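Local atomic coordinates of acyl-CoA N-acyltransferases (NAT) superfamily protein (Arabidopsis thaliana, PDB entry 6TH0), a protein that probably catalyses transfer of the acetyl group of acetyl-CoA to the N-terminal methionine of transmembrane proteins and to protein lysine side chains. Residues Q37-V40 against D44-S47; V46-V51 against V120-G125. One frame throughout, in Å; residues are numbered along the deposited sequence.

In the fold
Both contacts use strand 45-52, the second strand of the GNAT domain. They lie on opposite faces of it, because neighbouring residues point to alternate sides. In contact 1, Ile45 and Ser47 meet the last turn of helix 33-41, which precedes the strand by a short connection. This contact is mostly buried, and a water bridges Val39, Ile45 and Ser47. In contact 2, Val46 and Trp48 meet the end of helix 111-123, far along the chain. That contact is smaller, lies near the surface, and has no hydrogen bond between its segments. It relies on aromatic and apolar packing. A helix thus packs on each face of the strand.

Contact 1: residues Q37-V40 against D44-S47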
loop_
_atom_site.group_PDB
_atom_site.type_symbol
_atom_site.label_atom_id
_atom_site.label_comp_id
_atom_site.label_asym_id
_atom_site.label_seq_id
_atom_site.Cartn_x
_atom_site.Cartn_y
_atom_site.Cartn_z
ATOM N N GLN A 37 4.465 -8.521 -12.331
ATOM C CA GLN A 37 5.825 -8.429 -12.840
ATOM C C GLN A 37 6.441 -7.090 -12.456
ATOM O O GLN A 37 7.619 -7.015 -12.088
ATOM C CB GLN A 37 5.850 -8.597 -14.366
ATOM C CG GLN A 37 5.660 -10.012 -14.894
ATOM C CD GLN A 37 6.797 -10.948 -14.511
ATOM O OE1 GLN A 37 7.938 -10.523 -14.334
ATOM N NE2 GLN A 37 6.492 -12.236 -14.413
ATOM N N ASN A 38 5.673 -6.013 -12.608
ATOM C CA ASN A 38 6.143 -4.693 -12.198
ATOM C C ASN A 38 6.527 -4.689 -10.723
ATOM O O ASN A 38 7.596 -4.195 -10.350
ATOM C CB ASN A 38 5.049 -3.668 -12.492
ATOM C CG ASN A 38 5.460 -2.226 -12.194
ATOM O OD1 ASN A 38 6.593 -1.922 -11.779
ATOM N ND2 ASN A 38 4.537 -1.314 -12.483
ATOM N N VAL A 39 5.699 -5.290 -9.876
ATOM C CA VAL A 39 5.958 -5.276 -8.437
ATOM C C VAL A 39 7.282 -5.971 -8.132
ATOM O O VAL A 39 8.165 -5.401 -7.484
ATOM C CB VAL A 39 4.796 -5.937 -7.672
ATOM C CG1 VAL A 39 5.163 -6.141 -6.210
ATOM C CG2 VAL A 39 3.514 -5.114 -7.778
ATOM N N VAL A 40 7.448 -7.211 -8.610
ATOM C CA VAL A 40 8.623 -7.994 -8.227
ATOM C C VAL A 40 9.893 -7.473 -8.884
ATOM O O VAL A 40 10.998 -7.732 -8.389
ATOM C CB VAL A 40 8.406 -9.479 -8.566
ATOM C CG1 VAL A 40 7.119 -9.979 -7.889
ATOM C CG2 VAL A 40 8.380 -9.692 -10.093
ATOM N N ASP A 44 9.451 1.576 -10.404
ATOM C CA ASP A 44 8.488 2.569 -9.944
ATOM C C ASP A 44 7.484 2.022 -8.944
ATOM O O ASP A 44 6.674 2.804 -8.437
ATOM C CB ASP A 44 7.723 3.193 -11.104
ATOM C CG ASP A 44 6.918 2.171 -11.883
ATOM O OD1 ASP A 44 7.112 0.959 -11.651
ATOM O OD2 ASP A 44 6.102 2.577 -12.736
ATOM N N ILE A 45 7.598 0.757 -8.546
ATOM C CA ILE A 45 6.779 0.202 -7.481
ATOM C C ILE A 45 7.724 -0.249 -6.386
ATOM O O ILE A 45 8.707 -0.948 -6.651
ATOM C CB ILE A 45 5.914 -0.984 -7.953
ATOM C CG1 ILE A 45 4.807 -0.504 -8.892
ATOM C CG2 ILE A 45 5.339 -1.784 -6.733
ATOM C CD1 ILE A 45 3.831 -1.604 -9.265
ATOM N N VAL A 46 7.459 0.210 -5.171
ATOM C CA VAL A 46 8.184 -0.224 -3.994
ATOM C C VAL A 46 7.270 -1.179 -3.256
ATOM O O VAL A 46 6.036 -1.055 -3.291
ATOM C CB VAL A 46 8.659 0.941 -3.099
ATOM C CG1 VAL A 46 9.777 1.710 -3.784
ATOM C CG2 VAL A 46 7.502 1.872 -2.763
ATOM N N SER A 47 7.870 -2.153 -2.591
ATOM C CA SER A 47 6.989 -3.069 -1.887
ATOM C C SER A 47 7.736 -3.822 -0.800
ATOM O O SER A 47 8.968 -3.886 -0.781
ATOM C CB SER A 47 6.365 -4.054 -2.873
ATOM O OG SER A 47 7.393 -4.776 -3.521
HETATM O O HOH W 1 8.527 -3.669 -5.683
#
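Val39, Ile45 and Ser47 hold one water between the helix and the strand. The water donates to Val39 O at 2.5 Å, a short separation whose exact value is doubtful. It also donates to Ile45 O at 2.9 Å. It accepts from Ser47 OG at 2.7 Å. Three bonds hold it. The serine hydroxyl sits between its backbone N and carbonyl carbon (chi1 59°), on the helix side of the strand. There it meets the water. Ser47 OG also lies 3.8 Å from Val39 CG1.

The apolar part of the contact lies beside this bridge. The two methyls of Val39 divide the work. CG1 faces the CB and OG of Ser47. Val39 CG2 turns to Ile45 and lies 3.8 Å from Ile45 CD1. Ile45 reaches across with an extended outer chain (chi2 -174°). Ile45 CD1 ends between Val39 and Asn38, 3.4 Å from Asn38 CG.

At the outer end, the amide of Asn38 comes up to the carboxylate of Asp44. The two side chains cross at about a right angle, but their flat groups are nearly coplanar, 26° apart. Asp44 OD1 is 3.6 Å from Asn38 CG.

The contact closes the short connection from helix 33-41 to strand 45-52, the alpha2-beta2 junction of the GNAT fold. On its far side from the helix, the strand is covered by helix 111-123 at Val46. Leu19 of helix 16-26 and Thr68 of strand 63-73 also pack on Val39. The backbone of Asp44 and Val46 bonds to Ile71 and Ala69 of strand 63-73.

The water thus links a carbonyl of the last helical turn to Ile45 O and the buried Ser47 hydroxyl, and gives both a polar partner among the methyl groups.

Contact 2: residues V46-V51 against V120-G125; sequences VSWAAV and VKYSSG
Trp48 and Tyr122 form an offset edge-to-face pair. The edge of the indole points toward the face of the phenol ring. The six-membered ring of Trp48 and the Tyr122 ring have centroids 5.5 Å apart, and their planes meet at 67°. Trp48 CH2 leads the approach, 3.6 Å from Tyr122 CG, which lies in the indole plane at the ring edge. Trp48 CH2 is also 3.5 Å from Tyr122 CB.

Apolar packing adds Val46. Val46 CG1 touches the outer end of the phenol, 3.6 Å from Tyr122 OH. With CG anti to the backbone N (chi1 178°), Tyr122 reaches from the helix to both strand residues.

In the GNAT fold, helix 111-123 follows the acetyl-CoA-binding loop and packs on the sheet. Here its C-terminal part meets strand 45-52. Glu118 and Val119 of the same helix also touch Trp48.

Hydrogen bonds also occur within residues 120-125. Val120 O accepts from Ser123 OG at 2.9 Å and from Ser124 N at 3.0 Å, both on the same face of its carbonyl plane. Ser124 OG donates to Lys121 O at 2.9 Å, from above that carbonyl plane.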
loop_
_atom_site.group_PDB
_atom_site.type_symbol
_atom_site.label_atom_id
_atom_site.label_comp_id
_atom_site.label_asym_id
_atom_site.label_seq_id
_atom_site.Cartn_x
_atom_site.Cartn_y
_atom_site.Cartn_z
ATOM N N VAL A 46 7.459 0.210 -5.171
ATOM C CA VAL A 46 8.184 -0.224 -3.994
ATOM C C VAL A 46 7.270 -1.179 -3.256
ATOM O O VAL A 46 6.036 -1.055 -3.291
ATOM C CB VAL A 46 8.659 0.941 -3.099
ATOM C CG1 VAL A 46 9.777 1.710 -3.784
ATOM C CG2 VAL A 46 7.502 1.872 -2.763
ATOM N N SER A 47 7.870 -2.153 -2.591
ATOM C CA SER A 47 6.989 -3.069 -1.887
ATOM C C SER A 47 7.736 -3.822 -0.800
ATOM O O SER A 47 8.968 -3.886 -0.781
ATOM C CB SER A 47 6.365 -4.054 -2.873
ATOM O OG SER A 47 7.393 -4.776 -3.521
ATOM N N TRP A 48 6.951 -4.370 0.123
ATOM C CA TRP A 48 7.472 -5.075 1.280
ATOM C C TRP A 48 6.681 -6.355 1.488
ATOM O O TRP A 48 5.460 -6.378 1.312
ATOM C CB TRP A 48 7.410 -4.206 2.532
ATOM C CG TRP A 48 8.417 -3.111 2.528
ATOM C CD1 TRP A 48 9.658 -3.144 3.092
ATOM C CD2 TRP A 48 8.287 -1.813 1.923
ATOM N NE1 TRP A 48 10.302 -1.952 2.886
ATOM C CE2 TRP A 48 9.480 -1.115 2.178
ATOM C CE3 TRP A 48 7.273 -1.174 1.203
ATOM C CZ2 TRP A 48 9.699 0.194 1.728
ATOM C CZ3 TRP A 48 7.481 0.124 0.766
ATOM C CH2 TRP A 48 8.694 0.794 1.023
ATOM N N ALA A 49 7.380 -7.409 1.868
ATOM C CA ALA A 49 6.763 -8.666 2.243
ATOM C C ALA A 49 6.944 -8.853 3.740
ATOM O O ALA A 49 7.939 -8.415 4.319
ATOM C CB ALA A 49 7.385 -9.841 1.480
ATOM N N ALA A 50 5.952 -9.466 4.365
ATOM C CA ALA A 50 6.064 -9.962 5.730
ATOM C C ALA A 50 6.224 -11.469 5.664
ATOM O O ALA A 50 5.492 -12.135 4.929
ATOM C CB ALA A 50 4.827 -9.601 6.556
ATOM N N VAL A 51 7.195 -12.002 6.402
ATOM C CA VAL A 51 7.435 -13.438 6.437
ATOM C C VAL A 51 7.571 -13.903 7.879
ATOM O O VAL A 51 7.986 -13.149 8.765
ATOM C CB VAL A 51 8.695 -13.829 5.627
ATOM C CG1 VAL A 51 8.573 -13.348 4.184
ATOM C CG2 VAL A 51 9.957 -13.262 6.285
ATOM N N VAL A 120 5.565 4.505 5.217
ATOM C CA VAL A 120 5.749 5.858 5.741
ATOM C C VAL A 120 7.219 6.127 6.023
ATOM O O VAL A 120 7.748 7.195 5.690
ATOM C CB VAL A 120 4.889 6.052 7.007
ATOM C CG1 VAL A 120 5.154 7.427 7.633
ATOM C CG2 VAL A 120 3.423 5.839 6.693
ATOM N N LYS A 121 7.903 5.163 6.636
ATOM C CA LYS A 121 9.332 5.311 6.891
ATOM C C LYS A 121 10.113 5.451 5.591
ATOM O O LYS A 121 11.101 6.190 5.526
ATOM C CB LYS A 121 9.812 4.115 7.715
ATOM C CG LYS A 121 9.582 4.295 9.215
ATOM C CD LYS A 121 9.812 3.026 10.039
ATOM C CE LYS A 121 11.070 2.262 9.692
ATOM N NZ LYS A 121 10.890 0.827 10.098
ATOM N N TYR A 122 9.684 4.745 4.545
ATOM C CA TYR A 122 10.317 4.890 3.240
ATOM C C TYR A 122 10.107 6.293 2.684
ATOM O O TYR A 122 11.060 6.944 2.241
ATOM C CB TYR A 122 9.782 3.837 2.263
ATOM C CG TYR A 122 10.382 3.967 0.877
ATOM C CD1 TYR A 122 11.658 3.487 0.612
ATOM C CD2 TYR A 122 9.685 4.583 -0.160
ATOM C CE1 TYR A 122 12.228 3.607 -0.645
ATOM C CE2 TYR A 122 10.254 4.707 -1.428
ATOM C CZ TYR A 122 11.520 4.216 -1.657
ATOM O OH TYR A 122 12.089 4.324 -2.902
ATOM N N SER A 123 8.863 6.778 2.705
ATOM C CA SER A 123 8.553 8.081 2.124
ATOM C C SER A 123 9.283 9.208 2.841
ATOM O O SER A 123 9.602 10.233 2.228
ATOM C CB SER A 123 7.048 8.337 2.154
ATOM O OG SER A 123 6.620 8.679 3.461
ATOM N N SER A 124 9.547 9.042 4.134
ATOM C CA SER A 124 10.215 10.098 4.880
ATOM C C SER A 124 11.699 10.188 4.551
ATOM O O SER A 124 12.345 11.155 4.965
ATOM C CB SER A 124 10.002 9.895 6.385
ATOM O OG SER A 124 10.581 8.682 6.836
ATOM N N GLY A 125 12.248 9.225 3.806
ATOM C CA GLY A 125 13.660 9.225 3.469
ATOM C C GLY A 125 13.965 9.830 2.107
ATOM O O GLY A 125 15.125 10.136 1.799
#